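Local coordinates for protein Non-structural maintenance of chromosomes element 1 homolog (Xenopus laevis, PDB 7DG2) that probably acts as a RING-type E3 ubiquitin ligase within the SMC5-SMC6 complex, working with a MAGE-domain partner in DNA repair, at residues D48-G51 with V52-H56. Sequence-based numbering, arbitrary orientation.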
ATOM      1  N   ASP A  48      10.178  21.809   8.401  1.00 21.38           N
ATOM      2  CA  ASP A  48      11.543  21.299   8.388  1.00 22.85           C
ATOM      3  C   ASP A  48      11.550  19.778   8.387  1.00 22.53           C
ATOM      4  O   ASP A  48      12.377  19.153   7.714  1.00 23.15           O
ATOM      5  CB  ASP A  48      12.311  21.823   9.601  1.00 27.35           C
ATOM      6  CG  ASP A  48      12.679  23.296   9.479  1.00 30.91           C
ATOM      7  OD1 ASP A  48      12.395  23.907   8.428  1.00 34.62           O
ATOM      8  OD2 ASP A  48      13.259  23.839  10.446  1.00 32.71           O
ATOM      9  N   PHE A  49      10.639  19.172   9.153  1.00 21.02           N
ATOM     10  CA  PHE A  49      10.564  17.714   9.255  1.00 21.90           C
ATOM     11  C   PHE A  49      10.238  17.099   7.898  1.00 17.68           C
ATOM     12  O   PHE A  49      10.940  16.195   7.429  1.00 19.55           O
ATOM     13  CB  PHE A  49       9.504  17.349  10.299  1.00 23.78           C
ATOM     14  CG  PHE A  49       9.365  15.869  10.566  1.00 22.15           C
ATOM     15  CD1 PHE A  49      10.165  15.240  11.509  1.00 26.54           C
ATOM     16  CD2 PHE A  49       8.388  15.127   9.921  1.00 22.51           C
ATOM     17  CE1 PHE A  49      10.015  13.887  11.777  1.00 27.40           C
ATOM     18  CE2 PHE A  49       8.241  13.771  10.184  1.00 23.32           C
ATOM     19  CZ  PHE A  49       9.059  13.158  11.112  1.00 22.12           C
ATOM     20  N   VAL A  50       9.189  17.601   7.249  1.00 20.06           N
ATOM     21  CA  VAL A  50       8.846  17.127   5.910  1.00 20.11           C
ATOM     22  C   VAL A  50       9.967  17.467   4.939  1.00 21.74           C
ATOM     23  O   VAL A  50      10.291  16.680   4.040  1.00 19.93           O
ATOM     24  CB  VAL A  50       7.487  17.719   5.466  1.00 21.08           C
ATOM     25  CG1 VAL A  50       7.216  17.480   3.980  1.00 19.98           C
ATOM     26  CG2 VAL A  50       6.357  17.120   6.291  1.00 20.64           C
ATOM     27  N   GLY A  51      10.599  18.630   5.124  1.00 21.13           N
ATOM     28  CA  GLY A  51      11.696  19.020   4.247  1.00 24.00           C
ATOM     29  C   GLY A  51      12.890  18.085   4.310  1.00 21.99           C
ATOM     30  O   GLY A  51      13.557  17.847   3.297  1.00 24.07           O
ATOM     31  N   VAL A  52      13.189  17.552   5.496  1.00 19.18           N
ATOM     32  CA  VAL A  52      14.257  16.565   5.603  1.00 19.19           C
ATOM     33  C   VAL A  52      13.946  15.375   4.716  1.00 20.27           C
ATOM     34  O   VAL A  52      14.782  14.929   3.922  1.00 20.78           O
ATOM     35  CB  VAL A  52      14.454  16.131   7.065  1.00 22.50           C
ATOM     36  CG1 VAL A  52      15.366  14.916   7.126  1.00 25.17           C
ATOM     37  CG2 VAL A  52      15.029  17.284   7.887  1.00 26.13           C
ATOM     38  N   LEU A  53      12.730  14.847   4.842  1.00 18.01           N
ATOM     39  CA  LEU A  53      12.329  13.705   4.024  1.00 17.98           C
ATOM     40  C   LEU A  53      12.424  14.038   2.540  1.00 17.09           C
ATOM     41  O   LEU A  53      12.992  13.273   1.752  1.00 17.11           O
ATOM     42  CB  LEU A  53      10.913  13.277   4.411  1.00 16.99           C
ATOM     43  CG  LEU A  53      10.852  12.450   5.698  1.00 17.30           C
ATOM     44  CD1 LEU A  53       9.443  12.394   6.264  1.00 16.97           C
ATOM     45  CD2 LEU A  53      11.387  11.037   5.434  1.00 15.88           C
ATOM     46  N   ASN A  54      11.910  15.198   2.143  1.00 18.55           N
ATOM     47  CA  ASN A  54      11.866  15.506   0.714  1.00 17.08           C
ATOM     48  C   ASN A  54      13.254  15.671   0.119  1.00 19.73           C
ATOM     49  O   ASN A  54      13.449  15.380  -1.065  1.00 19.24           O
ATOM     50  CB  ASN A  54      11.030  16.757   0.463  1.00 17.60           C
ATOM     51  CG  ASN A  54       9.545  16.454   0.453  1.00 19.38           C
ATOM     52  OD1 ASN A  54       9.148  15.293   0.313  1.00 20.83           O
ATOM     53  ND2 ASN A  54       8.721  17.482   0.598  1.00 19.54           N
ATOM     54  N   ARG A  55      14.221  16.147   0.902  1.00 20.02           N
ATOM     55  CA  ARG A  55      15.580  16.246   0.392  1.00 21.44           C
ATOM     56  C   ARG A  55      16.130  14.870   0.052  1.00 18.97           C
ATOM     57  O   ARG A  55      16.751  14.680  -1.000  1.00 22.30           O
ATOM     58  CB  ARG A  55      16.469  16.943   1.423  1.00 24.88           C
ATOM     59  CG  ARG A  55      17.956  16.957   1.074  1.00 30.86           C
ATOM     60  CD  ARG A  55      18.713  18.084   1.797  1.00 39.54           C
ATOM     61  NE  ARG A  55      18.171  18.356   3.127  1.00 41.70           N
ATOM     62  CZ  ARG A  55      17.347  19.364   3.410  1.00 47.42           C
ATOM     63  NH1 ARG A  55      16.891  19.528   4.649  1.00 40.97           N
ATOM     64  NH2 ARG A  55      16.972  20.205   2.451  1.00 48.68           N
ATOM     65  N   HIS A  56      15.890  13.890   0.924  1.00 16.62           N
ATOM     66  CA  HIS A  56      16.365  12.532   0.672  1.00 18.35           C
ATOM     67  C   HIS A  56      15.509  11.800  -0.363  1.00 17.17           C
ATOM     68  O   HIS A  56      16.014  10.894  -1.041  1.00 19.20           O
ATOM     69  CB  HIS A  56      16.397  11.742   1.986  1.00 20.23           C
ATOM     70  CG  HIS A  56      17.452  12.206   2.948  1.00 24.19           C
ATOM     71  ND1 HIS A  56      18.650  11.542   3.119  1.00 28.85           N
ATOM     72  CD2 HIS A  56      17.484  13.260   3.802  1.00 27.60           C
ATOM     73  CE1 HIS A  56      19.373  12.167   4.035  1.00 25.90           C
ATOM     74  NE2 HIS A  56      18.689  13.212   4.464  1.00 28.78           N
TER
HETATM   75  O   HOH W   1      14.505  20.749   6.290  1.00 32.92           O
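With CG anti to the backbone N (chi1 173°) and the chain bent farther out at chi3 (34°), R55 turns back along the helix toward G51, one turn earlier, and lays one face of its guanidinium over G51 O, which is offset toward the rim of the group. R55 NH1 donates to a water at 3.1 Å, and the same water donates to D48 O, so the arginine is tied to the backbone nearly two turns away. D48 O thereby has two partners, since V52 N also donates to it at 2.9 Å; V52 CG2 packs against this same oxygen. On another side of the helix, with CG beside its backbone N (chi1 -81°), the N54 amide lies alongside V50, the two side chains pointing the same way and V50 CG1 touching N54 ND2 at 3.7 Å. N54 OD1 accepts a hydrogen bond from I64 N, fastening the helix to strand 62-68, where V50 and L53 also rest on I64. L53 CD1 meets the F49 ring obliquely, 4.3 Å from F49 CE2. That ring is held among aromatic neighbours, stacked on H8 and edge-to-face with F11, and L53 packs on both residues too. The backbone bonds differ in strength: N54 N to V50 O is short at 2.9 Å and R55 N to G51 O similar at 3.0 Å, whereas L53 N to F49 O is weak at 3.4 Å. These i to i+4 pairings build helix 46-57, whose apolar side packs on helix 6-18 and strand 62-68; its place as third helix, followed directly by the hairpin of strands 62-68 and 75-81, is consistent with an N-terminal winged-helix domain of Nse1.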